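Local coordinates for protein ORF99 (Acidianus Filamentous Virus 1, PDB 3DF6) that is of unknown function but belongs to a family that includes an anti-CRISPR protein, and stays stable in the heat and acid its archaeal virus meets, at residues Glu24-Glu35 against Phe83-Asn94. The protein carries 2 engineered substitutions. Sequence-based numbering, arbitrary orientation.
Sequences EFEMKLNTTLDE and FKYTVLSIKGVN. Engineered in segment 24-35: M27 (natural residue Leu).
F25 and G92 face each other as a hydrogen-bonded pair at one end of an antiparallel ladder that joins 25-34 to 84-94. M27 pairs likewise with I90, T31 with V87 and L33 with Y85, the M27 N to I90 O bond being 2.8 Å long. Between K28 and T31 the register slips by one residue, a beta bulge; there L29 N reaches L88 O from 54° above the carbonyl plane.

Apolar side chains cover one face. The F25 ring, swung by chi1 of 76° back across the ladder, lays one face over the backbone N of G92, where glycine leaves room for it, while its CZ meets I90 CG2 at 3.6 Å. Branched I90 serves two neighbours more: its CD1 lies 3.7 Å from L29 CD1 and also touches CE of the engineered selenomethionine M27. Farther along, L33 CD1 packs on V87 CG2.

Polar groups occupy the other face. The hydroxyls of T32 and T86 bond at 2.8 Å (OG1 to OG1), and E26 and K91 run side by side into a long salt bridge. At the ladder's end, the anti lone pair of E24 OE2 takes N94 N at 2.8 Å, nearly straight at 175°.

Helices 3-18 and 35-42 cover the apolar face, strand 69-80 flanks 84-94, and residues 24-29 continue the sheet into the second subunit.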
loop_
_atom_site.group_PDB
_atom_site.type_symbol
_atom_site.label_atom_id
_atom_site.label_comp_id
_atom_site.label_asym_id
_atom_site.label_seq_id
_atom_site.Cartn_x
_atom_site.Cartn_y
_atom_site.Cartn_z
ATOM N N GLU C 24 -2.630 -7.376 -3.807
ATOM C CA GLU C 24 -3.038 -7.284 -2.390
ATOM C C GLU C 24 -2.208 -6.189 -1.731
ATOM O O GLU C 24 -1.138 -5.832 -2.237
ATOM C CB GLU C 24 -2.765 -8.613 -1.652
ATOM C CG GLU C 24 -3.592 -9.786 -2.196
ATOM C CD GLU C 24 -3.553 -10.971 -1.269
ATOM O OE1 GLU C 24 -2.444 -11.295 -0.792
ATOM O OE2 GLU C 24 -4.633 -11.569 -1.005
ATOM N N PHE C 25 -2.658 -5.672 -0.598
ATOM C CA PHE C 25 -1.887 -4.607 0.064
ATOM C C PHE C 25 -2.390 -4.444 1.482
ATOM O O PHE C 25 -3.462 -4.953 1.835
ATOM C CB PHE C 25 -2.004 -3.258 -0.695
ATOM C CG PHE C 25 -3.334 -2.552 -0.477
ATOM C CD1 PHE C 25 -3.470 -1.592 0.527
ATOM C CD2 PHE C 25 -4.453 -2.895 -1.231
ATOM C CE1 PHE C 25 -4.718 -0.964 0.752
ATOM C CE2 PHE C 25 -5.709 -2.272 -1.002
ATOM C CZ PHE C 25 -5.824 -1.312 -0.020
ATOM N N GLU C 26 -1.599 -3.752 2.290
ATOM C CA GLU C 26 -2.041 -3.253 3.581
ATOM C C GLU C 26 -1.285 -1.966 3.851
ATOM O O GLU C 26 -0.139 -1.803 3.422
ATOM C CB GLU C 26 -1.780 -4.271 4.701
ATOM C CG GLU C 26 -0.334 -4.587 4.930
ATOM C CD GLU C 26 -0.138 -5.698 5.972
ATOM O OE1 GLU C 26 -1.081 -5.987 6.761
ATOM O OE2 GLU C 26 0.983 -6.242 6.018
HETATM N N MSE C 27 -1.922 -1.047 4.551
HETATM C CA MSE C 27 -1.288 0.221 4.897
HETATM C C MSE C 27 -1.763 0.596 6.290
HETATM O O MSE C 27 -2.956 0.477 6.591
HETATM C CB MSE C 27 -1.706 1.335 3.949
HETATM C CG MSE C 27 -1.218 1.242 2.536
HETATM SE SE MSE C 27 -1.867 2.848 1.639
HETATM C CE MSE C 27 -3.783 2.561 1.672
ATOM N N LYS C 28 -0.823 1.026 7.117
ATOM C CA LYS C 28 -1.123 1.574 8.420
ATOM C C LYS C 28 -1.078 3.086 8.273
ATOM O O LYS C 28 -0.162 3.624 7.629
ATOM C CB LYS C 28 -0.103 1.089 9.441
ATOM C CG LYS C 28 -0.395 1.506 10.875
ATOM C CD LYS C 28 0.607 0.855 11.818
ATOM C CE LYS C 28 0.216 1.047 13.294
ATOM N NZ LYS C 28 0.272 2.483 13.647
ATOM N N LEU C 29 -2.074 3.750 8.872
ATOM C CA LEU C 29 -2.361 5.152 8.621
ATOM C C LEU C 29 -3.140 5.817 9.748
ATOM O O LEU C 29 -3.883 5.162 10.480
ATOM C CB LEU C 29 -3.454 5.272 7.531
ATOM C CG LEU C 29 -3.195 4.598 6.179
ATOM C CD1 LEU C 29 -4.492 4.336 5.442
ATOM C CD2 LEU C 29 -2.205 5.478 5.357
ATOM N N ASN C 30 -3.051 7.173 9.754
ATOM C CA ASN C 30 -3.721 7.934 10.813
ATOM C C ASN C 30 -4.119 9.227 10.157
ATOM O O ASN C 30 -3.472 10.249 10.324
ATOM C CB ASN C 30 -2.895 8.185 12.069
ATOM C CG ASN C 30 -3.703 8.801 13.195
ATOM O OD1 ASN C 30 -4.904 9.060 13.073
ATOM N ND2 ASN C 30 -3.030 9.060 14.302
ATOM N N THR C 31 -5.184 9.175 9.374
ATOM C CA THR C 31 -5.628 10.351 8.636
ATOM C C THR C 31 -7.154 10.409 8.693
ATOM O O THR C 31 -7.825 9.369 8.780
ATOM C CB THR C 31 -5.045 10.331 7.166
ATOM O OG1 THR C 31 -5.339 11.562 6.491
ATOM C CG2 THR C 31 -5.570 9.129 6.359
ATOM N N THR C 32 -7.703 11.621 8.680
ATOM C CA THR C 32 -9.133 11.791 8.866
ATOM C C THR C 32 -9.822 12.214 7.573
ATOM O O THR C 32 -9.548 13.291 7.027
ATOM C CB THR C 32 -9.446 12.787 10.018
ATOM O OG1 THR C 32 -8.904 12.270 11.234
ATOM C CG2 THR C 32 -10.965 12.961 10.191
ATOM N N LEU C 33 -10.721 11.352 7.113
ATOM C CA LEU C 33 -11.460 11.532 5.879
ATOM C C LEU C 33 -12.844 12.108 6.103
ATOM O O LEU C 33 -13.573 11.652 6.991
ATOM C CB LEU C 33 -11.655 10.191 5.173
ATOM C CG LEU C 33 -10.552 9.629 4.267
ATOM C CD1 LEU C 33 -9.256 9.400 5.042
ATOM C CD2 LEU C 33 -11.043 8.333 3.647
ATOM N N ASP C 34 -13.187 13.087 5.257
ATOM C CA ASP C 34 -14.557 13.573 5.083
ATOM C C ASP C 34 -15.443 12.402 4.603
ATOM O O ASP C 34 -14.945 11.464 3.983
ATOM C CB ASP C 34 -14.510 14.698 4.035
ATOM C CG ASP C 34 -15.874 15.227 3.636
ATOM O OD1 ASP C 34 -16.903 14.901 4.270
ATOM O OD2 ASP C 34 -15.912 16.011 2.665
ATOM N N GLU C 35 -16.743 12.457 4.892
ATOM C CA GLU C 35 -17.661 11.407 4.459
ATOM C C GLU C 35 -17.564 11.140 2.959
ATOM O O GLU C 35 -17.559 9.984 2.532
ATOM C CB GLU C 35 -19.111 11.752 4.809
ATOM C CG GLU C 35 -20.080 10.585 4.532
ATOM C CD GLU C 35 -21.505 10.913 4.873
ATOM O OE1 GLU C 35 -21.771 12.030 5.354
ATOM O OE2 GLU C 35 -22.381 10.060 4.636
ATOM N N PHE C 83 -19.401 13.821 10.951
ATOM C CA PHE C 83 -19.353 12.739 9.963
ATOM C C PHE C 83 -17.976 12.650 9.296
ATOM O O PHE C 83 -17.866 12.779 8.070
ATOM C CB PHE C 83 -20.480 12.919 8.926
ATOM C CG PHE C 83 -21.839 13.112 9.540
ATOM C CD1 PHE C 83 -22.675 12.023 9.758
ATOM C CD2 PHE C 83 -22.277 14.388 9.920
ATOM C CE1 PHE C 83 -23.932 12.196 10.336
ATOM C CE2 PHE C 83 -23.534 14.576 10.499
ATOM C CZ PHE C 83 -24.359 13.473 10.714
ATOM N N LYS C 84 -16.942 12.475 10.127
ATOM C CA LYS C 84 -15.547 12.277 9.693
ATOM C C LYS C 84 -15.089 10.904 10.156
ATOM O O LYS C 84 -15.605 10.379 11.138
ATOM C CB LYS C 84 -14.611 13.330 10.303
ATOM C CG LYS C 84 -15.031 14.791 10.124
ATOM C CD LYS C 84 -14.698 15.369 8.747
ATOM C CE LYS C 84 -15.240 16.812 8.664
ATOM N NZ LYS C 84 -15.411 17.297 7.254
ATOM N N TYR C 85 -14.108 10.329 9.453
ATOM C CA TYR C 85 -13.670 8.964 9.701
ATOM C C TYR C 85 -12.160 9.003 9.766
ATOM O O TYR C 85 -11.503 9.325 8.772
ATOM C CB TYR C 85 -14.170 8.029 8.568
ATOM C CG TYR C 85 -15.699 8.070 8.405
ATOM C CD1 TYR C 85 -16.509 7.047 8.909
ATOM C CD2 TYR C 85 -16.329 9.159 7.784
ATOM C CE1 TYR C 85 -17.910 7.098 8.782
ATOM C CE2 TYR C 85 -17.726 9.230 7.664
ATOM C CZ TYR C 85 -18.509 8.200 8.163
ATOM O OH TYR C 85 -19.895 8.279 8.042
ATOM N N THR C 86 -11.611 8.756 10.955
ATOM C CA THR C 86 -10.166 8.619 11.095
ATOM C C THR C 86 -9.751 7.181 10.726
ATOM O O THR C 86 -9.976 6.236 11.485
ATOM C CB THR C 86 -9.673 8.966 12.511
ATOM O OG1 THR C 86 -10.035 10.311 12.826
ATOM C CG2 THR C 86 -8.160 8.834 12.608
ATOM N N VAL C 87 -9.125 7.040 9.564
ATOM C CA VAL C 87 -8.697 5.738 9.073
ATOM C C VAL C 87 -7.344 5.367 9.687
ATOM O O VAL C 87 -6.376 6.147 9.626
ATOM C CB VAL C 87 -8.666 5.707 7.527
ATOM C CG1 VAL C 87 -8.130 4.356 7.003
ATOM C CG2 VAL C 87 -10.067 5.981 6.945
ATOM N N LEU C 88 -7.281 4.161 10.252
ATOM C CA LEU C 88 -6.086 3.668 10.933
ATOM C C LEU C 88 -5.360 2.595 10.139
ATOM O O LEU C 88 -4.146 2.419 10.284
ATOM C CB LEU C 88 -6.436 3.135 12.325
ATOM C CG LEU C 88 -7.090 4.204 13.220
ATOM C CD1 LEU C 88 -7.694 3.506 14.435
ATOM C CD2 LEU C 88 -6.058 5.232 13.633
ATOM N N SER C 89 -6.117 1.884 9.314
ATOM C CA SER C 89 -5.575 0.827 8.446
ATOM C C SER C 89 -6.527 0.549 7.289
ATOM O O SER C 89 -7.754 0.744 7.425
ATOM C CB SER C 89 -5.343 -0.462 9.245
ATOM O OG SER C 89 -4.666 -1.431 8.453
ATOM N N ILE C 90 -5.957 0.113 6.162
ATOM C CA ILE C 90 -6.665 -0.371 5.003
ATOM C C ILE C 90 -5.895 -1.630 4.531
ATOM O O ILE C 90 -4.657 -1.617 4.472
ATOM C CB ILE C 90 -6.721 0.680 3.840
ATOM C CG1 ILE C 90 -7.301 2.016 4.320
ATOM C CG2 ILE C 90 -7.626 0.141 2.703
ATOM C CD1 ILE C 90 -7.299 3.199 3.253
ATOM N N LYS C 91 -6.625 -2.705 4.228
ATOM C CA LYS C 91 -6.032 -3.951 3.762
ATOM C C LYS C 91 -6.873 -4.540 2.643
ATOM O O LYS C 91 -8.111 -4.597 2.747
ATOM C CB LYS C 91 -5.905 -4.954 4.904
ATOM C CG LYS C 91 -5.268 -6.311 4.527
ATOM C CD LYS C 91 -5.149 -7.185 5.792
ATOM C CE LYS C 91 -4.610 -8.591 5.514
ATOM N NZ LYS C 91 -3.348 -8.554 4.707
ATOM N N GLY C 92 -6.192 -4.967 1.576
ATOM C CA GLY C 92 -6.855 -5.531 0.402
ATOM C C GLY C 92 -6.366 -6.952 0.212
ATOM O O GLY C 92 -5.161 -7.193 0.163
ATOM N N VAL C 93 -7.308 -7.882 0.106
ATOM C CA VAL C 93 -7.029 -9.313 0.049
ATOM C C VAL C 93 -7.779 -9.913 -1.151
ATOM O O VAL C 93 -8.875 -9.469 -1.484
ATOM C CB VAL C 93 -7.495 -9.935 1.420
ATOM C CG1 VAL C 93 -7.853 -11.375 1.334
ATOM C CG2 VAL C 93 -6.424 -9.717 2.493
ATOM N N ASN C 94 -7.211 -10.929 -1.784
ATOM C CA ASN C 94 -7.918 -11.674 -2.822
ATOM C C ASN C 94 -8.514 -12.903 -2.203
ATOM O O ASN C 94 -7.954 -13.409 -1.252
ATOM C CB ASN C 94 -6.935 -12.159 -3.867
ATOM C CG ASN C 94 -6.436 -11.055 -4.712
ATOM O OD1 ASN C 94 -7.182 -10.138 -5.034
ATOM N ND2 ASN C 94 -5.177 -11.122 -5.079
HETATM O O HOH W 1 -18.086 14.868 6.410
#